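Local atomic coordinates of cytochrome P450 (Novosphingobium aromaticivorans, PDB entry 3OFT), a protein that belongs to the cytochrome P450 family of haem proteins and holds a protoporphyrin IX iron group in a mainly helical fold. Residues Q118-R129 / V357-P367; F136-L146 / L236-A247. One frame throughout, in Å; residues are numbered along the deposited sequence.

Contact 1: Q118-R129 / V357-P367; sequences QAVARKLMESLR and VFLREWLGGMP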
loop_
_atom_site.group_PDB
_atom_site.type_symbol
_atom_site.label_atom_id
_atom_site.label_comp_id
_atom_site.label_asym_id
_atom_site.label_seq_id
_atom_site.Cartn_x
_atom_site.Cartn_y
_atom_site.Cartn_z
ATOM N N GLN A 118 -0.772 -14.565 -12.549
ATOM C CA GLN A 118 -1.677 -15.644 -12.133
ATOM C C GLN A 118 -0.934 -16.945 -11.879
ATOM O O GLN A 118 -1.228 -17.651 -10.921
ATOM C CB GLN A 118 -2.821 -15.838 -13.140
ATOM C CG GLN A 118 -4.050 -16.610 -12.533
ATOM C CD GLN A 118 -5.367 -16.415 -13.311
ATOM O OE1 GLN A 118 -5.562 -15.404 -14.011
ATOM N NE2 GLN A 118 -6.282 -17.377 -13.163
ATOM N N ALA A 119 0.022 -17.293 -12.735
ATOM C CA ALA A 119 0.778 -18.538 -12.525
ATOM C C ALA A 119 1.579 -18.550 -11.186
ATOM O O ALA A 119 1.719 -19.582 -10.508
ATOM C CB ALA A 119 1.690 -18.801 -13.705
ATOM N N VAL A 120 2.101 -17.384 -10.815
ATOM C CA VAL A 120 2.798 -17.218 -9.536
ATOM C C VAL A 120 1.843 -17.434 -8.346
ATOM O O VAL A 120 2.181 -18.166 -7.394
ATOM C CB VAL A 120 3.435 -15.803 -9.438
ATOM C CG1 VAL A 120 3.808 -15.487 -8.004
ATOM C CG2 VAL A 120 4.625 -15.744 -10.317
ATOM N N ALA A 121 0.670 -16.802 -8.391
ATOM C CA ALA A 121 -0.334 -16.998 -7.328
ATOM C C ALA A 121 -0.759 -18.467 -7.261
ATOM O O ALA A 121 -0.873 -19.049 -6.169
ATOM C CB ALA A 121 -1.564 -16.078 -7.554
ATOM N N ARG A 122 -0.940 -19.091 -8.425
ATOM C CA ARG A 122 -1.376 -20.495 -8.458
ATOM C C ARG A 122 -0.351 -21.434 -7.862
ATOM O O ARG A 122 -0.699 -22.342 -7.079
ATOM C CB ARG A 122 -1.766 -20.936 -9.885
ATOM C CG ARG A 122 -2.102 -22.453 -9.983
ATOM C CD ARG A 122 -2.590 -22.777 -11.400
ATOM N NE ARG A 122 -3.236 -24.085 -11.455
ATOM C CZ ARG A 122 -3.996 -24.498 -12.468
ATOM N NH1 ARG A 122 -4.188 -23.721 -13.530
ATOM N NH2 ARG A 122 -4.564 -25.694 -12.422
ATOM N N LYS A 123 0.915 -21.234 -8.231
ATOM C CA LYS A 123 2.008 -22.053 -7.710
ATOM C C LYS A 123 2.059 -21.933 -6.178
ATOM O O LYS A 123 2.266 -22.922 -5.484
ATOM C CB LYS A 123 3.347 -21.622 -8.337
ATOM C CG LYS A 123 4.557 -22.478 -7.956
ATOM C CD LYS A 123 5.863 -21.902 -8.508
ATOM C CE LYS A 123 7.020 -22.926 -8.399
ATOM N NZ LYS A 123 8.197 -22.523 -9.230
ATOM N N LEU A 124 1.870 -20.728 -5.647
ATOM C CA LEU A 124 1.984 -20.527 -4.193
ATOM C C LEU A 124 0.789 -21.124 -3.443
ATOM O O LEU A 124 0.958 -21.789 -2.387
ATOM C CB LEU A 124 2.178 -19.022 -3.886
ATOM C CG LEU A 124 2.426 -18.615 -2.421
ATOM C CD1 LEU A 124 3.637 -19.284 -1.830
ATOM C CD2 LEU A 124 2.543 -17.100 -2.343
ATOM N N MET A 125 -0.416 -20.914 -3.984
ATOM C CA MET A 125 -1.606 -21.572 -3.482
ATOM C C MET A 125 -1.458 -23.098 -3.442
ATOM O O MET A 125 -1.790 -23.762 -2.422
ATOM C CB MET A 125 -2.834 -21.148 -4.298
ATOM C CG MET A 125 -4.136 -21.724 -3.850
ATOM S SD MET A 125 -4.442 -23.382 -4.536
ATOM C CE MET A 125 -4.556 -22.986 -6.305
ATOM N N GLU A 126 -1.006 -23.669 -4.544
ATOM C CA GLU A 126 -0.845 -25.144 -4.598
ATOM C C GLU A 126 0.165 -25.743 -3.619
ATOM O O GLU A 126 0.019 -26.878 -3.199
ATOM C CB GLU A 126 -0.522 -25.591 -6.003
ATOM C CG GLU A 126 -1.738 -25.524 -6.932
ATOM C CD GLU A 126 -1.337 -25.727 -8.391
ATOM O OE1 GLU A 126 -0.118 -25.799 -8.682
ATOM O OE2 GLU A 126 -2.246 -25.789 -9.240
ATOM N N SER A 127 1.196 -24.979 -3.281
ATOM C CA SER A 127 2.179 -25.358 -2.279
ATOM C C SER A 127 1.541 -25.409 -0.872
ATOM O O SER A 127 1.986 -26.199 -0.038
ATOM C CB SER A 127 3.373 -24.389 -2.306
ATOM O OG SER A 127 3.137 -23.226 -1.510
ATOM N N LEU A 128 0.506 -24.596 -0.611
ATOM C CA LEU A 128 -0.110 -24.579 0.713
ATOM C C LEU A 128 -1.319 -25.501 0.862
ATOM O O LEU A 128 -1.562 -26.042 1.950
ATOM C CB LEU A 128 -0.526 -23.150 1.125
ATOM C CG LEU A 128 0.552 -22.077 1.085
ATOM C CD1 LEU A 128 -0.150 -20.726 1.389
ATOM C CD2 LEU A 128 1.668 -22.396 2.096
ATOM N N ARG A 129 -2.052 -25.702 -0.225
ATOM C CA ARG A 129 -3.324 -26.465 -0.188
ATOM C C ARG A 129 -3.280 -27.831 0.567
ATOM O O ARG A 129 -4.198 -28.125 1.341
ATOM C CB ARG A 129 -3.887 -26.661 -1.615
ATOM C CG ARG A 129 -5.307 -27.306 -1.659
ATOM C CD ARG A 129 -5.885 -27.304 -3.064
ATOM N NE ARG A 129 -4.965 -27.891 -4.034
ATOM C CZ ARG A 129 -4.931 -27.611 -5.336
ATOM N NH1 ARG A 129 -5.752 -26.707 -5.891
ATOM N NH2 ARG A 129 -4.048 -28.250 -6.101
ATOM N N VAL A 357 -6.345 -11.690 -9.552
ATOM C CA VAL A 357 -5.696 -12.967 -9.805
ATOM C C VAL A 357 -5.641 -13.853 -8.534
ATOM O O VAL A 357 -5.793 -15.101 -8.588
ATOM C CB VAL A 357 -4.339 -12.622 -10.473
ATOM C CG1 VAL A 357 -3.092 -13.136 -9.753
ATOM C CG2 VAL A 357 -4.447 -12.797 -11.985
ATOM N N PHE A 358 -5.437 -13.188 -7.397
ATOM C CA PHE A 358 -5.504 -13.855 -6.104
ATOM C C PHE A 358 -6.867 -14.495 -5.859
ATOM O O PHE A 358 -6.960 -15.682 -5.504
ATOM C CB PHE A 358 -5.146 -12.896 -4.948
ATOM C CG PHE A 358 -5.469 -13.483 -3.619
ATOM C CD1 PHE A 358 -4.734 -14.565 -3.142
ATOM C CD2 PHE A 358 -6.558 -13.035 -2.888
ATOM C CE1 PHE A 358 -5.067 -15.176 -1.978
ATOM C CE2 PHE A 358 -6.904 -13.645 -1.702
ATOM C CZ PHE A 358 -6.156 -14.717 -1.239
ATOM N N LEU A 359 -7.929 -13.726 -6.086
ATOM C CA LEU A 359 -9.279 -14.235 -5.915
ATOM C C LEU A 359 -9.515 -15.393 -6.877
ATOM O O LEU A 359 -10.079 -16.403 -6.495
ATOM C CB LEU A 359 -10.316 -13.129 -6.151
ATOM C CG LEU A 359 -10.342 -12.023 -5.077
ATOM C CD1 LEU A 359 -11.133 -10.784 -5.501
ATOM C CD2 LEU A 359 -10.912 -12.601 -3.786
ATOM N N ARG A 360 -9.082 -15.264 -8.124
ATOM C CA ARG A 360 -9.360 -16.321 -9.095
ATOM C C ARG A 360 -8.682 -17.609 -8.652
ATOM O O ARG A 360 -9.279 -18.691 -8.689
ATOM C CB ARG A 360 -8.839 -15.966 -10.491
ATOM C CG ARG A 360 -9.647 -14.928 -11.189
ATOM C CD ARG A 360 -9.165 -14.712 -12.651
ATOM N NE ARG A 360 -9.863 -13.524 -13.132
ATOM C CZ ARG A 360 -11.193 -13.432 -13.317
ATOM N NH1 ARG A 360 -12.002 -14.480 -13.129
ATOM N NH2 ARG A 360 -11.733 -12.284 -13.716
ATOM N N GLU A 361 -7.435 -17.507 -8.256
ATOM C CA GLU A 361 -6.697 -18.719 -7.922
ATOM C C GLU A 361 -7.043 -19.312 -6.588
ATOM O O GLU A 361 -7.122 -20.554 -6.486
ATOM C CB GLU A 361 -5.194 -18.499 -8.043
ATOM C CG GLU A 361 -4.725 -18.438 -9.490
ATOM C CD GLU A 361 -5.070 -19.701 -10.311
ATOM O OE1 GLU A 361 -5.463 -19.548 -11.487
ATOM O OE2 GLU A 361 -4.937 -20.826 -9.787
ATOM N N TRP A 362 -7.249 -18.460 -5.576
ATOM C CA TRP A 362 -7.529 -18.929 -4.213
ATOM C C TRP A 362 -8.899 -19.560 -4.120
ATOM O O TRP A 362 -9.050 -20.697 -3.605
ATOM C CB TRP A 362 -7.418 -17.784 -3.181
ATOM C CG TRP A 362 -7.382 -18.224 -1.721
ATOM C CD1 TRP A 362 -8.405 -18.157 -0.812
ATOM C CD2 TRP A 362 -6.263 -18.768 -1.020
ATOM N NE1 TRP A 362 -7.987 -18.644 0.418
ATOM C CE2 TRP A 362 -6.674 -19.020 0.309
ATOM C CE3 TRP A 362 -4.959 -19.095 -1.399
ATOM C CZ2 TRP A 362 -5.824 -19.591 1.272
ATOM C CZ3 TRP A 362 -4.106 -19.633 -0.436
ATOM C CH2 TRP A 362 -4.549 -19.873 0.888
ATOM N N LEU A 363 -9.900 -18.835 -4.615
ATOM C CA LEU A 363 -11.256 -19.364 -4.694
ATOM C C LEU A 363 -11.392 -20.553 -5.627
ATOM O O LEU A 363 -12.095 -21.496 -5.299
ATOM C CB LEU A 363 -12.234 -18.260 -5.098
ATOM C CG LEU A 363 -12.399 -17.175 -4.031
ATOM C CD1 LEU A 363 -13.148 -15.960 -4.595
ATOM C CD2 LEU A 363 -13.134 -17.695 -2.839
ATOM N N GLY A 364 -10.761 -20.489 -6.798
ATOM C CA GLY A 364 -10.831 -21.562 -7.774
ATOM C C GLY A 364 -10.102 -22.819 -7.320
ATOM O O GLY A 364 -10.572 -23.935 -7.563
ATOM N N GLY A 365 -8.977 -22.657 -6.639
ATOM C CA GLY A 365 -8.143 -23.800 -6.261
ATOM C C GLY A 365 -8.353 -24.357 -4.862
ATOM O O GLY A 365 -8.079 -25.533 -4.602
ATOM N N MET A 366 -8.864 -23.537 -3.958
ATOM C CA MET A 366 -9.017 -23.939 -2.554
ATOM C C MET A 366 -10.438 -24.407 -2.261
ATOM O O MET A 366 -11.419 -23.880 -2.845
ATOM C CB MET A 366 -8.644 -22.782 -1.598
ATOM C CG MET A 366 -7.177 -22.337 -1.718
ATOM S SD MET A 366 -5.999 -23.553 -1.032
ATOM C CE MET A 366 -6.472 -23.386 0.681
ATOM N N PRO A 367 -10.573 -25.390 -1.357
ATOM C CA PRO A 367 -11.921 -25.691 -0.878
ATOM C C PRO A 367 -12.397 -24.587 0.030
ATOM O O PRO A 367 -11.694 -23.596 0.211
ATOM C CB PRO A 367 -11.732 -26.970 -0.050
ATOM C CG PRO A 367 -10.331 -26.943 0.397
ATOM C CD PRO A 367 -9.544 -26.254 -0.746
HETATM O O HOH W 1 -4.836 -20.911 -13.567
#
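Met125 fills the middle of this contact, and around it two helices, 118-128 and 357-365, run in roughly the same direction. Its CG, anti to the backbone N (chi1 -178°), lies 3.7 Å from Trp362 CE3, while the chain then bends twice and brings CE to the backbone of helix 357-365, near Glu361 O and 3.7 Å from Gly365 CA. Gly365 has no side chain, and this lets the methyl settle against the backbone. The side chains of Met366 and Met125 slide past each other in opposite directions, and Met366 CG lies over the centre of one face of the Trp362 ring; Phe358 CZ covers the opposite face. One turn before Met125, Ala121 CB packs on Val357 CG1 at 4.0 Å.

Outward from this core the packing turns polar. Glu361 is the knob of a knob-into-hole fit, seated among Gln118, Ala121, Arg122 and Met125, and a bend at chi2 (-58°) turns its carboxylate so that OE1 faces Gln118 NE2 and OE2 lies along Arg122. Gln118 NE2 gives Glu361 OE1 a nearly straight hydrogen bond of 2.9 Å on the anti lone pair. The same oxygen takes a hydrogen bond from a water that also reaches Arg122 NH1, weakly. Glu361 OE2 rests on the aliphatic part of Arg122, 3.2 Å from its CB; the guanidinium directs NE to Glu126 in a salt bridge within its own helix. At the far end Arg129 bends at chi3 so that NH1 donates to Gly365 O, 2.9 Å away. The helices cross at -34° with axes 9.0 Å apart; by topology they match the parallel D and L helices, which with helices 144-152 and 221-252 form the four-helix bundle of the P450 core.

Contact 2: F136-L146 / L236-A247; sequences FVSDFAEILPL and LDTVAAMIGMVA. With HEM (protoporphyrin IX containing Fe), chain D.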
loop_
_atom_site.group_PDB
_atom_site.type_symbol
_atom_site.label_atom_id
_atom_site.label_comp_id
_atom_site.label_asym_id
_atom_site.label_seq_id
_atom_site.Cartn_x
_atom_site.Cartn_y
_atom_site.Cartn_z
ATOM N N PHE A 136 -1.535 -17.476 7.136
ATOM C CA PHE A 136 -1.677 -16.871 5.816
ATOM C C PHE A 136 -0.771 -15.660 5.605
ATOM O O PHE A 136 -0.293 -15.451 4.501
ATOM C CB PHE A 136 -3.127 -16.481 5.567
ATOM C CG PHE A 136 -3.372 -15.940 4.180
ATOM C CD1 PHE A 136 -3.668 -16.808 3.146
ATOM C CD2 PHE A 136 -3.276 -14.562 3.911
ATOM C CE1 PHE A 136 -3.887 -16.328 1.856
ATOM C CE2 PHE A 136 -3.487 -14.069 2.629
ATOM C CZ PHE A 136 -3.813 -14.973 1.596
ATOM N N VAL A 137 -0.544 -14.870 6.642
ATOM C CA VAL A 137 0.328 -13.709 6.507
ATOM C C VAL A 137 1.751 -14.167 6.201
ATOM O O VAL A 137 2.364 -13.673 5.245
ATOM C CB VAL A 137 0.300 -12.785 7.753
ATOM C CG1 VAL A 137 1.388 -11.707 7.678
ATOM C CG2 VAL A 137 -1.082 -12.183 7.936
ATOM N N SER A 138 2.293 -15.087 7.004
ATOM C CA SER A 138 3.682 -15.444 6.787
ATOM C C SER A 138 3.856 -16.443 5.633
ATOM O O SER A 138 4.891 -16.434 4.983
ATOM C CB SER A 138 4.362 -15.933 8.084
ATOM O OG SER A 138 3.625 -16.987 8.629
ATOM N N ASP A 139 2.848 -17.284 5.359
ATOM C CA ASP A 139 2.965 -18.327 4.305
ATOM C C ASP A 139 2.540 -17.849 2.918
ATOM O O ASP A 139 2.930 -18.446 1.903
ATOM C CB ASP A 139 2.119 -19.582 4.649
ATOM C CG ASP A 139 2.507 -20.220 5.976
ATOM O OD1 ASP A 139 3.672 -20.061 6.376
ATOM O OD2 ASP A 139 1.657 -20.871 6.623
ATOM N N PHE A 140 1.708 -16.808 2.854
ATOM C CA PHE A 140 1.215 -16.376 1.550
ATOM C C PHE A 140 1.377 -14.871 1.354
ATOM O O PHE A 140 2.008 -14.456 0.389
ATOM C CB PHE A 140 -0.258 -16.798 1.327
ATOM C CG PHE A 140 -0.710 -16.676 -0.112
ATOM C CD1 PHE A 140 -0.704 -17.782 -0.950
ATOM C CD2 PHE A 140 -1.108 -15.421 -0.635
ATOM C CE1 PHE A 140 -1.135 -17.667 -2.295
ATOM C CE2 PHE A 140 -1.533 -15.293 -1.952
ATOM C CZ PHE A 140 -1.529 -16.383 -2.797
ATOM N N ALA A 141 0.757 -14.066 2.220
ATOM C CA ALA A 141 0.643 -12.624 1.950
ATOM C C ALA A 141 1.994 -11.961 1.824
ATOM O O ALA A 141 2.173 -11.103 0.974
ATOM C CB ALA A 141 -0.211 -11.896 3.070
ATOM N N GLU A 142 2.927 -12.335 2.699
ATOM C CA GLU A 142 4.260 -11.739 2.694
ATOM C C GLU A 142 5.206 -12.401 1.693
ATOM O O GLU A 142 6.353 -11.996 1.622
ATOM C CB GLU A 142 4.897 -11.719 4.106
ATOM C CG GLU A 142 4.381 -10.516 4.928
ATOM C CD GLU A 142 4.613 -10.554 6.459
ATOM O OE1 GLU A 142 4.186 -9.555 7.093
ATOM O OE2 GLU A 142 5.161 -11.533 7.024
ATOM N N ILE A 143 4.742 -13.417 0.968
ATOM C CA ILE A 143 5.583 -14.138 0.026
ATOM C C ILE A 143 5.215 -13.697 -1.391
ATOM O O ILE A 143 6.083 -13.447 -2.233
ATOM C CB ILE A 143 5.387 -15.674 0.183
ATOM C CG1 ILE A 143 5.769 -16.140 1.592
ATOM C CG2 ILE A 143 6.137 -16.488 -0.905
ATOM C CD1 ILE A 143 7.247 -15.930 1.932
ATOM N N LEU A 144 3.913 -13.600 -1.651
ATOM C CA LEU A 144 3.455 -13.317 -3.008
ATOM C C LEU A 144 4.035 -12.038 -3.651
ATOM O O LEU A 144 4.442 -12.087 -4.821
ATOM C CB LEU A 144 1.932 -13.316 -3.088
ATOM C CG LEU A 144 1.384 -13.195 -4.527
ATOM C CD1 LEU A 144 1.535 -14.511 -5.282
ATOM C CD2 LEU A 144 -0.072 -12.763 -4.526
ATOM N N PRO A 145 4.042 -10.892 -2.931
ATOM C CA PRO A 145 4.483 -9.655 -3.601
ATOM C C PRO A 145 5.938 -9.713 -4.064
ATOM O O PRO A 145 6.249 -9.189 -5.126
ATOM C CB PRO A 145 4.303 -8.577 -2.513
ATOM C CG PRO A 145 3.204 -9.150 -1.609
ATOM C CD PRO A 145 3.558 -10.612 -1.562
ATOM N N LEU A 146 6.817 -10.342 -3.287
ATOM C CA LEU A 146 8.202 -10.489 -3.747
ATOM C C LEU A 146 8.290 -11.413 -4.948
ATOM O O LEU A 146 8.996 -11.076 -5.889
ATOM C CB LEU A 146 9.151 -10.953 -2.638
ATOM C CG LEU A 146 10.626 -11.012 -3.109
ATOM C CD1 LEU A 146 11.197 -9.604 -3.454
ATOM C CD2 LEU A 146 11.521 -11.702 -2.059
ATOM N N LEU A 236 5.424 -3.923 -2.076
ATOM C CA LEU A 236 5.620 -5.049 -1.139
ATOM C C LEU A 236 4.642 -5.051 0.038
ATOM O O LEU A 236 3.729 -5.882 0.065
ATOM C CB LEU A 236 7.055 -5.158 -0.640
ATOM C CG LEU A 236 8.119 -5.675 -1.627
ATOM C CD1 LEU A 236 9.458 -5.802 -0.908
ATOM C CD2 LEU A 236 7.740 -6.990 -2.358
ATOM N N ASP A 237 4.786 -4.137 0.985
ATOM C CA ASP A 237 3.914 -4.184 2.178
ATOM C C ASP A 237 2.467 -3.858 1.838
ATOM O O ASP A 237 1.563 -4.383 2.472
ATOM C CB ASP A 237 4.401 -3.264 3.307
ATOM C CG ASP A 237 4.586 -1.805 2.881
ATOM O OD1 ASP A 237 4.279 -1.447 1.723
ATOM O OD2 ASP A 237 5.089 -0.988 3.714
ATOM N N THR A 238 2.240 -2.973 0.860
ATOM C CA THR A 238 0.847 -2.577 0.509
ATOM C C THR A 238 0.066 -3.776 -0.052
ATOM O O THR A 238 -1.086 -4.022 0.342
ATOM C CB THR A 238 0.845 -1.493 -0.577
ATOM O OG1 THR A 238 1.729 -1.916 -1.627
ATOM C CG2 THR A 238 1.307 -0.129 -0.005
ATOM N N VAL A 239 0.707 -4.527 -0.954
ATOM C CA VAL A 239 0.062 -5.677 -1.587
ATOM C C VAL A 239 -0.098 -6.806 -0.559
ATOM O O VAL A 239 -1.162 -7.404 -0.473
ATOM C CB VAL A 239 0.776 -6.140 -2.862
ATOM C CG1 VAL A 239 0.159 -7.453 -3.419
ATOM C CG2 VAL A 239 0.636 -5.026 -3.952
ATOM N N ALA A 240 0.916 -7.019 0.276
ATOM C CA ALA A 240 0.781 -7.992 1.321
ATOM C C ALA A 240 -0.430 -7.666 2.223
ATOM O O ALA A 240 -1.200 -8.571 2.602
ATOM C CB ALA A 240 2.096 -8.076 2.134
ATOM N N ALA A 241 -0.586 -6.394 2.576
ATOM C CA ALA A 241 -1.645 -5.981 3.498
ATOM C C ALA A 241 -3.013 -6.194 2.864
ATOM O O ALA A 241 -3.912 -6.745 3.495
ATOM C CB ALA A 241 -1.492 -4.520 3.903
ATOM N N MET A 242 -3.144 -5.791 1.611
ATOM C CA MET A 242 -4.430 -5.882 0.919
ATOM C C MET A 242 -4.835 -7.354 0.715
ATOM O O MET A 242 -6.006 -7.707 0.926
ATOM C CB MET A 242 -4.391 -5.134 -0.422
ATOM C CG MET A 242 -5.802 -5.079 -1.150
ATOM S SD MET A 242 -7.175 -4.412 -0.174
ATOM C CE MET A 242 -6.722 -2.648 -0.191
ATOM N N ILE A 243 -3.875 -8.185 0.301
ATOM C CA ILE A 243 -4.158 -9.608 0.062
ATOM C C ILE A 243 -4.590 -10.254 1.370
ATOM O O ILE A 243 -5.540 -11.047 1.385
ATOM C CB ILE A 243 -2.955 -10.381 -0.602
ATOM C CG1 ILE A 243 -2.714 -9.931 -2.059
ATOM C CG2 ILE A 243 -3.101 -11.930 -0.546
ATOM C CD1 ILE A 243 -3.900 -9.959 -2.961
ATOM N N GLY A 244 -3.889 -9.917 2.458
ATOM C CA GLY A 244 -4.298 -10.421 3.798
ATOM C C GLY A 244 -5.721 -10.008 4.181
ATOM O O GLY A 244 -6.493 -10.838 4.701
ATOM N N MET A 245 -6.088 -8.748 3.902
ATOM C CA MET A 245 -7.410 -8.250 4.266
ATOM C C MET A 245 -8.495 -8.950 3.424
ATOM O O MET A 245 -9.595 -9.262 3.917
ATOM C CB MET A 245 -7.493 -6.745 4.009
ATOM C CG MET A 245 -6.793 -5.874 5.053
ATOM S SD MET A 245 -7.195 -6.278 6.765
ATOM C CE MET A 245 -8.931 -6.613 6.775
ATOM N N VAL A 246 -8.172 -9.154 2.146
ATOM C CA VAL A 246 -9.076 -9.892 1.233
ATOM C C VAL A 246 -9.296 -11.333 1.709
ATOM O O VAL A 246 -10.448 -11.839 1.737
ATOM C CB VAL A 246 -8.564 -9.842 -0.203
ATOM C CG1 VAL A 246 -9.390 -10.851 -1.055
ATOM C CG2 VAL A 246 -8.740 -8.374 -0.751
ATOM N N ALA A 247 -8.216 -11.995 2.091
ATOM C CA ALA A 247 -8.352 -13.374 2.625
ATOM C C ALA A 247 -9.126 -13.413 3.943
ATOM O O ALA A 247 -9.911 -14.343 4.159
ATOM C CB ALA A 247 -6.973 -14.059 2.809
HETATM C CHA HEM D . 1.742 5.758 -4.496
HETATM C CHB HEM D . -1.250 2.696 -2.178
HETATM C CHC HEM D . 0.453 -0.947 -4.847
HETATM C CHD HEM D . 4.064 1.852 -6.342
HETATM C C1A HEM D . 0.740 5.237 -3.698
HETATM C C2A HEM D . -0.130 6.027 -2.859
HETATM C C3A HEM D . -0.962 5.218 -2.214
HETATM C C4A HEM D . -0.624 3.845 -2.596
HETATM C CMA HEM D . -2.021 5.684 -1.183
HETATM C CAA HEM D . -0.133 7.581 -2.768
HETATM C CBA HEM D . 0.958 7.990 -1.804
HETATM C CGA HEM D . 0.974 9.491 -1.555
HETATM O O1A HEM D . 1.930 9.969 -0.868
HETATM O O2A HEM D . 0.070 10.261 -2.007
HETATM C C1B HEM D . -1.071 1.424 -2.704
HETATM C C2B HEM D . -1.847 0.255 -2.379
HETATM C C3B HEM D . -1.359 -0.748 -3.136
HETATM C C4B HEM D . -0.272 -0.224 -3.940
HETATM C CMB HEM D . -3.002 0.239 -1.361
HETATM C CAB HEM D . -1.734 -2.230 -3.225
HETATM C CBB HEM D . -2.672 -2.804 -2.449
HETATM C C1C HEM D . 1.582 -0.565 -5.511
HETATM C C2C HEM D . 2.362 -1.361 -6.449
HETATM C C3C HEM D . 3.395 -0.559 -6.833
HETATM C C4C HEM D . 3.226 0.748 -6.241
HETATM C CMC HEM D . 2.054 -2.842 -6.840
HETATM C CAC HEM D . 4.550 -0.812 -7.833
HETATM C CBC HEM D . 5.077 -2.016 -8.030
HETATM C C1D HEM D . 3.764 3.136 -6.023
HETATM C C2D HEM D . 4.595 4.278 -6.377
HETATM C C3D HEM D . 3.843 5.481 -5.840
HETATM C C4D HEM D . 2.669 4.985 -5.177
HETATM C CMD HEM D . 5.934 4.266 -7.196
HETATM C CAD HEM D . 4.330 6.951 -5.990
HETATM C CBD HEM D . 3.475 7.565 -7.112
HETATM C CGD HEM D . 3.820 9.058 -7.129
HETATM O O1D HEM D . 4.390 9.602 -6.161
HETATM O O2D HEM D . 3.480 9.753 -8.092
HETATM N NA HEM D . 0.395 3.895 -3.529
HETATM N NB HEM D . -0.164 1.089 -3.688
HETATM N NC HEM D . 2.111 0.715 -5.452
HETATM N ND HEM D . 2.662 3.586 -5.304
HETATM FE FE HEM D . 1.207 2.334 -4.552
HETATM O O HOH W 2 2.725 1.953 -2.746
#
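Ala141 and Ala240 meet where helix 136-141 and the start of helix 144-152 lie across helix 221-252, the long central helix of the P450 fold, which passes beside the haem. The axes of helices 136-141 and 236-247 make an angle of 116°, and small residues let the backbones come close: the two alanine CA atoms are 4.7 Å apart. Ala240 CB lies 3.2 Å from Ala141 O, and Ala240 CA makes a bent CA-H...O contact with the same carbonyl.

Packing is tight on the aromatic side. Phe136 takes Ala247 CB over one face in a CH-pi contact, 3.7 Å from the ring centroid, with Phe140 CB over the opposite face; Ile243 CG2 and Gly244 CA come to its edge. The Ile243 methyl, anti to the backbone N, is shared: it also meets the edge of the Phe140 ring at CE2. Beyond the segments, both phenylalanine rings make edge-to-face contacts with Trp362. At the other end, Pro145 fits beside the helix, its CG 3.9 Å from Val239 CG1, and Leu236 CD2 reaches its CB and the backbone of Leu146.

The more open side is at Glu142. This partly exposed residue adds little: its CG touches Ala240 CB at 4.4 Å, and its side chain also touches Arg172.

Residues of the same long helix also line the haem, close to a kink where the N atoms of Thr238 and Val239 have no bond to the preceding turn. Thr238 touches both the porphyrin and (2R,5R)-hexane-2,5-diol, and its OG1 is hydrogen-bonded to Gly234 O. Val239 serves both sides, with CG1 on Pro145 and CG2 3.7 Å from the haem atom CAB, while Met242 CB lies 3.5 Å from CBB of the same vinyl group.

In the fold
The two contacts illustrate how one helix can join separate interfaces of a bundle. Their centres are 13 Å apart, on the same side of the chain's centre, with contact 2 deeper and contact 1 nearer the periphery. Along the chain the order is 118-129, 136-146, 236-247, 357-367, so contact 2 is nested inside the loop that contact 1 closes. They touch directly: Phe358 CD1 lies 3.5 Å from Phe140 CE2, and Leu359 and Val120 pack on Val246 and Leu144, respectively. Helix 348-365 packs on both 107-128 and 221-252 and so joins the two contacts, as in the four-helix bundle of the P450 core, giving continuous packing out from the haem pocket.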